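Local coordinates for protein putative NAD(P)H:FMN oxidoreductase (Porphyromonas gingivalis W83, PDB 3GE5) that binds flavin mononucleotide and probably acts as a nitroreductase-type NAD(P)H-dependent oxidoreductase, at residues A[27-30]-A[31-35]; A[127-130]-A[131-135]; A[152-156]-A[157-161]; A[185-188]-A[189-193]. All coordinates share one frame; numbering follows the deposited sequence.

The four contacts are local turns within or at the ends of helices, and three of them lie near the flavin. Contacts 1 and 2 have centres 15 Å apart and touch directly, Phe33 CZ lying 3.3 Å from Leu133 O. Contact 4, centred 18 Å from contact 1 on the same side of the chain's centre, carries Arg186, which binds the FMN phosphate. The side chains of Met132 in contact 2 and Arg35 in contact 1 come within about 6 and 7 Å of FMN. Contact 3 stands apart, its centre 38 Å from that of contact 1 and 39 Å from that of contact 4, with Cys153 still about 13 Å from the flavin. All four reach the second subunit.

Contact 1 (A[27-30]-A[31-35]); sequences FRLI and EDFFR. With SO4 (sulfate ion), chain F.
Asp32 grips Arg28 through both backbone polar atoms of that residue. Its OD2 accepts from Arg28 N at 3.0 Å in a nearly straight bond, and the amide approaches from above the carboxylate plane, 43° out of it. In return, Asp32 N donates to Arg28 O at 2.9 Å. With CG set beside its own backbone N (chi1 -64°), Asp32 folds its carboxylate back to the start of helix 29-34. The extended Arg28 chain crosses Glu31 at an angle and brings NH1 to Glu31 OE2 at 3.2 Å in a salt bridge; the oxygen lies in the guanidinium plane, whereas NH1 stands well above the carboxylate.

On the apolar side, Leu29 CG sits over one face of the Phe34 ring, 4.0 Å from its centroid in a CH-pi contact, while Leu29 CD1 runs beside Phe33 CD2 at 3.8 Å. The bond from Phe34 N to Leu29 O, 2.8 Å long, sets the Phe34 ring in place. Arg35 N to Ile30 O, at 2.9 Å, forms the next wide turn. Farther on, Arg35 NH1 and NH2 each donate to a different oxygen of a sulfate, probably from the crystallisation liquor. Outside the helix, Phe34 stacks on Tyr130 of the second subunit and the Phe33 ring meets His136. The arrangement is a wide pi-type turn in a short helix at the dimer interface, leading into the arginines that bind FMN.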
# COMPACT_ATOMS: atom_id res chain seq x y z
N PHE A 27 12.29 7.34 -17.42
CA PHE A 27 11.06 6.94 -16.78
C PHE A 27 10.99 7.61 -15.42
O PHE A 27 11.94 7.54 -14.61
CB PHE A 27 11.01 5.42 -16.65
CG PHE A 27 9.81 4.93 -15.91
CD1 PHE A 27 8.57 4.88 -16.54
CD2 PHE A 27 9.91 4.56 -14.58
CE1 PHE A 27 7.45 4.43 -15.87
CE2 PHE A 27 8.80 4.11 -13.89
CZ PHE A 27 7.56 4.04 -14.54
N ARG A 28 9.87 8.28 -15.17
CA ARG A 28 9.60 8.89 -13.88
C ARG A 28 8.38 8.22 -13.27
O ARG A 28 7.29 8.29 -13.82
CB ARG A 28 9.34 10.40 -14.03
CG ARG A 28 10.48 11.14 -14.68
CD ARG A 28 10.20 12.63 -14.75
NE ARG A 28 11.20 13.29 -15.54
CZ ARG A 28 11.28 14.61 -15.72
NH1 ARG A 28 10.45 15.42 -15.08
NH2 ARG A 28 12.21 15.11 -16.50
N LEU A 29 8.57 7.56 -12.13
CA LEU A 29 7.47 6.87 -11.47
C LEU A 29 6.28 7.78 -11.20
O LEU A 29 5.15 7.40 -11.40
CB LEU A 29 7.97 6.13 -10.21
CG LEU A 29 7.01 5.07 -9.64
CD1 LEU A 29 6.92 3.83 -10.55
CD2 LEU A 29 7.54 4.69 -8.20
N ILE A 30 6.55 9.00 -10.76
CA ILE A 30 5.47 9.92 -10.44
C ILE A 30 4.73 10.36 -11.73
O ILE A 30 3.53 10.08 -11.90
CB ILE A 30 5.93 11.15 -9.65
CG1 ILE A 30 6.37 10.78 -8.21
CG2 ILE A 30 4.80 12.25 -9.60
CD1 ILE A 30 7.24 11.85 -7.50
N GLU A 31 5.43 11.07 -12.62
CA GLU A 31 4.74 11.64 -13.79
C GLU A 31 4.19 10.60 -14.78
O GLU A 31 3.11 10.79 -15.36
CB GLU A 31 5.66 12.62 -14.52
CG GLU A 31 5.99 13.86 -13.69
CD GLU A 31 7.33 13.78 -12.99
OE1 GLU A 31 7.68 12.70 -12.46
OE2 GLU A 31 8.05 14.81 -13.01
N ASP A 32 4.93 9.51 -14.97
CA ASP A 32 4.63 8.57 -16.04
C ASP A 32 3.76 7.43 -15.59
O ASP A 32 3.26 6.69 -16.42
CB ASP A 32 5.92 8.01 -16.63
CG ASP A 32 6.76 9.06 -17.28
OD1 ASP A 32 6.18 10.11 -17.69
OD2 ASP A 32 7.98 8.84 -17.38
N PHE A 33 3.61 7.25 -14.29
CA PHE A 33 2.96 6.05 -13.79
C PHE A 33 1.94 6.37 -12.69
O PHE A 33 0.74 6.15 -12.89
CB PHE A 33 4.00 5.04 -13.34
CG PHE A 33 3.39 3.70 -12.99
CD1 PHE A 33 2.82 2.90 -13.95
CD2 PHE A 33 3.32 3.32 -11.66
CE1 PHE A 33 2.22 1.68 -13.57
CE2 PHE A 33 2.73 2.12 -11.31
CZ PHE A 33 2.20 1.32 -12.26
N PHE A 34 2.37 6.89 -11.54
CA PHE A 34 1.39 7.21 -10.51
C PHE A 34 0.31 8.22 -10.97
O PHE A 34 -0.90 7.99 -10.82
CB PHE A 34 2.07 7.80 -9.25
CG PHE A 34 2.90 6.82 -8.44
CD1 PHE A 34 2.54 5.47 -8.30
CD2 PHE A 34 4.00 7.30 -7.73
CE1 PHE A 34 3.28 4.60 -7.47
CE2 PHE A 34 4.75 6.44 -6.92
CZ PHE A 34 4.42 5.10 -6.83
N ARG A 35 0.76 9.34 -11.54
CA ARG A 35 -0.19 10.40 -11.92
C ARG A 35 -1.12 10.09 -13.06
O ARG A 35 -2.15 10.76 -13.19
CB ARG A 35 0.52 11.73 -12.14
CG ARG A 35 1.11 12.27 -10.87
CD ARG A 35 0.06 12.69 -9.84
NE ARG A 35 -0.96 13.55 -10.40
CZ ARG A 35 -0.91 14.88 -10.44
NH1 ARG A 35 0.14 15.53 -9.96
NH2 ARG A 35 -1.89 15.56 -11.04
S SO4 F . -0.85 19.12 -11.05
O1 SO4 F . -0.88 20.54 -10.68
O2 SO4 F . -0.64 18.84 -12.47
O3 SO4 F . -2.11 18.49 -10.71
O4 SO4 F . 0.23 18.58 -10.23

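Contact 2 (A[127-130]-A[131-135])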
# COMPACT_ATOMS: atom_id res chain seq x y z
N ALA A 127 -0.56 -5.36 -0.49
CA ALA A 127 -0.90 -6.27 -1.59
C ALA A 127 -1.92 -5.58 -2.57
O ALA A 127 -1.77 -5.65 -3.80
CB ALA A 127 -1.49 -7.60 -1.09
N MSE A 128 -2.94 -4.94 -1.99
CA MSE A 128 -3.94 -4.22 -2.80
C MSE A 128 -3.26 -3.13 -3.64
O MSE A 128 -3.59 -2.95 -4.82
CB MSE A 128 -5.02 -3.59 -1.90
CG MSE A 128 -6.08 -4.59 -1.46
SE MSE A 128 -7.40 -4.93 -2.87
CE MSE A 128 -8.04 -3.11 -3.15
N THR A 129 -2.32 -2.40 -3.04
CA THR A 129 -1.62 -1.32 -3.76
C THR A 129 -0.82 -1.91 -4.94
O THR A 129 -0.87 -1.41 -6.06
CB THR A 129 -0.71 -0.48 -2.82
OG1 THR A 129 -1.49 0.13 -1.79
CG2 THR A 129 0.07 0.63 -3.65
N TYR A 130 -0.09 -3.00 -4.67
CA TYR A 130 0.66 -3.68 -5.73
C TYR A 130 -0.29 -4.10 -6.85
O TYR A 130 0.03 -3.98 -8.05
CB TYR A 130 1.39 -4.91 -5.17
CG TYR A 130 2.79 -4.61 -4.68
CD1 TYR A 130 3.04 -3.55 -3.83
CD2 TYR A 130 3.87 -5.41 -5.07
CE1 TYR A 130 4.35 -3.25 -3.43
CE2 TYR A 130 5.17 -5.14 -4.64
CZ TYR A 130 5.40 -4.06 -3.84
OH TYR A 130 6.67 -3.78 -3.43
N MSE A 131 -1.44 -4.64 -6.48
CA MSE A 131 -2.39 -5.16 -7.49
C MSE A 131 -3.01 -4.01 -8.31
O MSE A 131 -3.18 -4.10 -9.55
CB MSE A 131 -3.46 -6.08 -6.87
CG MSE A 131 -2.89 -7.40 -6.37
SE MSE A 131 -4.19 -8.69 -5.84
CE MSE A 131 -4.92 -7.79 -4.27
N MSE A 132 -3.39 -2.95 -7.62
CA MSE A 132 -3.91 -1.72 -8.28
C MSE A 132 -2.89 -1.18 -9.29
O MSE A 132 -3.23 -0.86 -10.44
CB MSE A 132 -4.20 -0.65 -7.21
CG MSE A 132 -4.63 0.68 -7.76
SE MSE A 132 -5.02 1.99 -6.42
CE MSE A 132 -3.22 2.26 -5.74
N LEU A 133 -1.65 -1.04 -8.86
CA LEU A 133 -0.57 -0.55 -9.73
C LEU A 133 -0.29 -1.51 -10.89
O LEU A 133 -0.13 -1.07 -12.05
CB LEU A 133 0.67 -0.30 -8.88
CG LEU A 133 0.54 0.82 -7.84
CD1 LEU A 133 1.84 0.91 -6.97
CD2 LEU A 133 0.23 2.18 -8.50
N GLU A 134 -0.31 -2.80 -10.61
CA GLU A 134 -0.12 -3.76 -11.69
C GLU A 134 -1.23 -3.67 -12.75
O GLU A 134 -0.93 -3.68 -13.96
CB GLU A 134 -0.04 -5.18 -11.12
CG GLU A 134 0.26 -6.25 -12.19
CD GLU A 134 1.68 -6.12 -12.82
OE1 GLU A 134 2.55 -5.44 -12.22
OE2 GLU A 134 1.94 -6.73 -13.91
N ALA A 135 -2.48 -3.59 -12.31
CA ALA A 135 -3.63 -3.41 -13.23
C ALA A 135 -3.43 -2.16 -14.11
O ALA A 135 -3.58 -2.21 -15.35
CB ALA A 135 -4.97 -3.35 -12.45
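Met131, a selenomethionine as deposited, lies back along helix 120-137 over Ala127 and Met128, in a regular alpha-helical turn through the middle of a buried helix of the nitroreductase fold. Its CB starts 3.5 Å from Ala127 O, the carbonyl that accepts from Met131 N at 2.9 Å. CG comes closer still, 3.3 Å from Ala127 O, because it stands beside its own backbone N (chi1 -69°) and therefore points back toward the preceding turn. From there the chain runs straight to SE and then bends at the last torsion (chi3 -68°), which brings Met131 CE to 3.8 Å from Ala127 O and close to Met128 CA.

On another face of the same turns, Thr129 and Leu133 run alongside each other. Leu133 N donates to Thr129 O at 2.9 Å, and the OG1 of Thr129 turns back to Ser125 O. Around the helix, Met131 packs on Ile102 and Thr104 of strand 100-107 and on Ile56 of helix 50-62, whereas Thr129 packs on Thr129, and Leu133 on Leu133, of the second subunit. The methyl CG2 of Thr129 touches Leu133 CD1 at 3.8 Å, and the SE of Met128, likewise a selenomethionine, stands 4.0 Å from Met131 CE.

Contact 3 (A[152-156]-A[157-161])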
# COMPACT_ATOMS: atom_id res chain seq x y z
N LEU A 152 -21.72 -9.48 5.52
CA LEU A 152 -22.50 -10.08 4.46
C LEU A 152 -21.59 -10.82 3.46
O LEU A 152 -21.83 -11.96 3.10
CB LEU A 152 -23.38 -9.06 3.74
CG LEU A 152 -24.23 -9.63 2.61
CD1 LEU A 152 -25.08 -10.82 3.09
CD2 LEU A 152 -25.12 -8.51 2.03
N CYS A 153 -20.52 -10.16 3.03
CA CYS A 153 -19.50 -10.78 2.20
C CYS A 153 -19.00 -12.11 2.80
O CYS A 153 -18.97 -13.14 2.13
CB CYS A 153 -18.35 -9.80 2.00
SG CYS A 153 -17.11 -10.43 0.86
N SER A 154 -18.68 -12.07 4.10
CA SER A 154 -18.24 -13.28 4.83
C SER A 154 -19.30 -14.37 4.85
O SER A 154 -18.99 -15.56 4.72
CB SER A 154 -17.83 -12.95 6.26
OG SER A 154 -16.64 -12.20 6.27
N GLU A 155 -20.55 -13.98 5.05
CA GLU A 155 -21.65 -14.94 5.01
C GLU A 155 -21.82 -15.56 3.60
O GLU A 155 -21.94 -16.77 3.47
CB GLU A 155 -22.93 -14.27 5.51
CG GLU A 155 -24.13 -15.15 5.54
CD GLU A 155 -24.08 -16.29 6.53
OE1 GLU A 155 -23.41 -16.19 7.58
OE2 GLU A 155 -24.80 -17.28 6.26
N ILE A 156 -21.79 -14.73 2.55
CA ILE A 156 -22.06 -15.22 1.20
C ILE A 156 -20.96 -16.18 0.75
O ILE A 156 -21.25 -17.21 0.17
CB ILE A 156 -22.15 -14.04 0.18
CG1 ILE A 156 -23.40 -13.23 0.43
CG2 ILE A 156 -22.11 -14.57 -1.27
CD1 ILE A 156 -23.36 -11.85 -0.18
N PHE A 157 -19.70 -15.83 1.05
CA PHE A 157 -18.56 -16.60 0.59
C PHE A 157 -17.98 -17.54 1.65
O PHE A 157 -16.89 -18.05 1.47
CB PHE A 157 -17.51 -15.64 -0.01
CG PHE A 157 -17.97 -14.97 -1.25
CD1 PHE A 157 -17.90 -15.64 -2.47
CD2 PHE A 157 -18.56 -13.71 -1.22
CE1 PHE A 157 -18.36 -15.04 -3.62
CE2 PHE A 157 -19.03 -13.10 -2.36
CZ PHE A 157 -18.96 -13.78 -3.57
N ASP A 158 -18.73 -17.83 2.70
CA ASP A 158 -18.30 -18.79 3.71
C ASP A 158 -16.87 -18.49 4.22
O ASP A 158 -16.05 -19.41 4.37
CB ASP A 158 -18.39 -20.20 3.13
CG ASP A 158 -19.78 -20.55 2.70
OD1 ASP A 158 -20.72 -20.31 3.47
OD2 ASP A 158 -19.94 -21.06 1.58
N ILE A 159 -16.60 -17.22 4.50
CA ILE A 159 -15.27 -16.82 4.92
C ILE A 159 -15.15 -17.16 6.44
O ILE A 159 -15.98 -16.73 7.24
CB ILE A 159 -14.97 -15.28 4.64
CG1 ILE A 159 -15.27 -14.93 3.15
CG2 ILE A 159 -13.52 -14.92 5.08
CD1 ILE A 159 -15.11 -13.46 2.72
N PRO A 160 -14.10 -17.93 6.84
CA PRO A 160 -13.92 -18.24 8.27
C PRO A 160 -13.85 -16.98 9.14
O PRO A 160 -13.37 -15.95 8.67
CB PRO A 160 -12.56 -18.95 8.30
CG PRO A 160 -12.34 -19.49 6.95
CD PRO A 160 -13.05 -18.53 6.01
N SER A 161 -14.30 -17.10 10.39
CA SER A 161 -14.37 -15.96 11.31
C SER A 161 -13.05 -15.23 11.44
O SER A 161 -13.02 -14.00 11.48
CB SER A 161 -14.82 -16.42 12.71
OG SER A 161 -16.16 -16.88 12.68
O HOH W 1 -15.26 -13.81 8.17
O HOH W 2 -19.05 -17.18 7.41
O HOH W 3 -21.43 -18.63 5.48
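Cys153 meets Phe157 one turn on, where helix 150-156 runs out: its O accepts from Phe157 N at 3.0 Å, and the same oxygen lies in the ring plane at the edge of Phe157. With SG anti to the backbone N (chi1 -175°), the sulfur makes an oblique Cys sulfur-aromatic contact, 5.3 Å from the Phe157 centroid, and lies 4.1 Å from Ile159 CD1. Ser154 follows, its O accepting from Ile159 N at 2.9 Å, in the carbonyl plane on a lone pair. Ile159 CB lies 3.9 Å from Ser154 OG, and a water joins that OG to Pro160 O.

Glu155 O takes a weak bond from Asp158 N at 3.5 Å, with another water bridging Glu155 O and Asp158 OD1. Ile156 lays CG2 over one face of the Phe157 ring, 3.8 Å from the centroid in a CH-pi contact, while its O accepts from Arg85. On the inner side Cys153, Ser154 and Ile159 all pack on Pro165 of strand 163-172, and Phe157 reaches Glu196 of the second subunit. The six-to-one bond Ile159 N to Ser154 O and the left-handed backbone of Asp158 (phi 51°) are the marks of a Schellman-type C-cap, closing the helix before strand 163-172.

Contact 4 (A[185-188]-A[189-193]). With FMN (flavin mononucleotide), chain C.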
# COMPACT_ATOMS: atom_id res chain seq x y z
N ASN A 185 -7.25 16.23 -6.90
CA ASN A 185 -6.96 17.17 -5.82
C ASN A 185 -6.33 16.45 -4.63
O ASN A 185 -6.73 15.34 -4.26
CB ASN A 185 -8.18 17.95 -5.39
CG ASN A 185 -9.23 17.09 -4.84
OD1 ASN A 185 -9.93 16.39 -5.59
ND2 ASN A 185 -9.35 17.09 -3.52
N ARG A 186 -5.33 17.11 -4.08
CA ARG A 186 -4.63 16.64 -2.90
C ARG A 186 -4.23 17.87 -2.12
O ARG A 186 -4.09 18.99 -2.66
CB ARG A 186 -3.36 15.86 -3.27
CG ARG A 186 -3.57 14.53 -4.00
CD ARG A 186 -4.20 13.49 -3.07
NE ARG A 186 -4.21 12.18 -3.70
CZ ARG A 186 -5.05 11.81 -4.67
NH1 ARG A 186 -6.04 12.60 -5.07
NH2 ARG A 186 -4.92 10.62 -5.21
N LYS A 187 -4.02 17.66 -0.83
CA LYS A 187 -3.42 18.67 0.03
C LYS A 187 -2.04 19.05 -0.49
O LYS A 187 -1.40 18.25 -1.19
CB LYS A 187 -3.29 18.12 1.45
CG LYS A 187 -4.63 17.82 2.12
CD LYS A 187 -4.48 17.02 3.41
CE LYS A 187 -5.83 16.78 4.06
NZ LYS A 187 -5.57 15.87 5.20
N THR A 188 -1.58 20.24 -0.10
CA THR A 188 -0.26 20.74 -0.49
C THR A 188 0.84 19.95 0.23
O THR A 188 0.63 19.38 1.30
CB THR A 188 -0.06 22.24 -0.23
OG1 THR A 188 -0.08 22.52 1.17
CG2 THR A 188 -1.16 23.06 -0.98
N ILE A 189 2.03 19.98 -0.34
CA ILE A 189 3.18 19.36 0.28
C ILE A 189 3.49 20.07 1.63
O ILE A 189 3.90 19.41 2.60
CB ILE A 189 4.39 19.34 -0.69
CG1 ILE A 189 5.43 18.30 -0.26
CG2 ILE A 189 4.98 20.75 -0.91
CD1 ILE A 189 5.01 16.88 -0.55
N GLU A 190 3.25 21.38 1.70
CA GLU A 190 3.41 22.11 2.95
C GLU A 190 2.45 21.65 4.04
O GLU A 190 2.79 21.69 5.22
CB GLU A 190 3.23 23.62 2.77
CG GLU A 190 4.36 24.26 1.97
CD GLU A 190 4.29 24.01 0.46
OE1 GLU A 190 3.21 23.66 -0.06
OE2 GLU A 190 5.35 24.21 -0.21
N GLU A 191 1.25 21.24 3.66
CA GLU A 191 0.29 20.74 4.63
C GLU A 191 0.62 19.35 5.18
O GLU A 191 0.37 19.05 6.35
CB GLU A 191 -1.12 20.72 4.06
CG GLU A 191 -2.15 20.15 5.08
CD GLU A 191 -3.63 20.35 4.74
OE1 GLU A 191 -3.98 21.11 3.79
OE2 GLU A 191 -4.45 19.74 5.48
N VAL A 192 1.16 18.48 4.34
CA VAL A 192 1.30 17.06 4.74
C VAL A 192 2.70 16.67 5.24
O VAL A 192 2.87 15.55 5.75
CB VAL A 192 0.82 16.08 3.64
CG1 VAL A 192 -0.68 16.35 3.30
CG2 VAL A 192 1.72 16.13 2.40
N VAL A 193 3.67 17.58 5.15
CA VAL A 193 5.06 17.31 5.55
C VAL A 193 5.54 18.23 6.67
O VAL A 193 5.31 19.46 6.62
CB VAL A 193 6.04 17.49 4.34
CG1 VAL A 193 7.48 17.27 4.77
CG2 VAL A 193 5.66 16.54 3.24
N1 FMN C . -14.21 4.73 -4.31
C2 FMN C . -15.50 4.28 -4.34
O2 FMN C . -16.27 4.66 -5.23
N3 FMN C . -15.98 3.40 -3.38
C4 FMN C . -15.19 2.95 -2.34
O4 FMN C . -15.66 2.16 -1.45
C4A FMN C . -13.88 3.41 -2.30
N5 FMN C . -13.08 3.00 -1.25
C5A FMN C . -11.75 3.32 -1.26
C6 FMN C . -10.95 2.80 -0.24
C7 FMN C . -9.59 3.09 -0.25
C7M FMN C . -8.69 2.57 0.83
C8 FMN C . -9.04 3.86 -1.27
C8M FMN C . -7.58 4.16 -1.31
C9 FMN C . -9.85 4.40 -2.24
C9A FMN C . -11.21 4.14 -2.27
N10 FMN C . -12.06 4.67 -3.27
C10 FMN C . -13.38 4.28 -3.29
C1' FMN C . -11.49 5.42 -4.45
C2' FMN C . -11.20 6.84 -3.98
O2' FMN C . -12.39 7.61 -4.04
C3' FMN C . -10.09 7.50 -4.81
O3' FMN C . -8.91 6.69 -4.76
C4' FMN C . -9.78 8.95 -4.38
O4' FMN C . -10.89 9.83 -4.56
C5' FMN C . -8.59 9.55 -5.14
O5' FMN C . -8.89 9.57 -6.52
P FMN C . -7.91 8.93 -7.56
O1P FMN C . -7.86 7.45 -7.19
O2P FMN C . -6.54 9.57 -7.45
O3P FMN C . -8.60 9.07 -8.90
O HOH W 4 -3.58 17.70 7.03
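Thr188 caps the short helix 189-192: its OG1 accepts from Glu191 N at 3.1 Å. The torsion chi1 of 66° sets OG1 between the backbone N and the carbonyl carbon, from where it faces the first turn. Thr188 O also accepts from Val192 N at 3.2 Å and, weakly, from Glu191 N, tying both backbone and side chain of the cap to the turn.

On the other side of Lys187, Arg186 NH2 donates almost straight (172°) to O2P of the FMN phosphate at 3.0 Å, the oxygen lying at the guanidinium edge in its plane. NH1 is tied to Asn185 O at 2.9 Å, and NE to Ala63 O of the second subunit, so bonds from NE, NH1 and NH2 together hold the guanidinium. Farther out, a water donates to Glu191 OE2 at 2.7 Å; its link to Lys187 NZ is doubtful, because the position of NZ is less certain.

Packing completes the contact. The extended Lys187 chain passes the carboxylate of Glu191: Lys187 CD lies 3.4 Å from Glu191 OE2, and Lys187 CB 3.7 Å from Val192 CG1. Val193 then enters strand 193-195, which pairs in parallel with a strand of the second subunit, and Val192 packs on Phe74 of that subunit. The whole is a threonine N-cap joining an FMN phosphate site to a C-terminal arm that extends the sheet across the dimer interface.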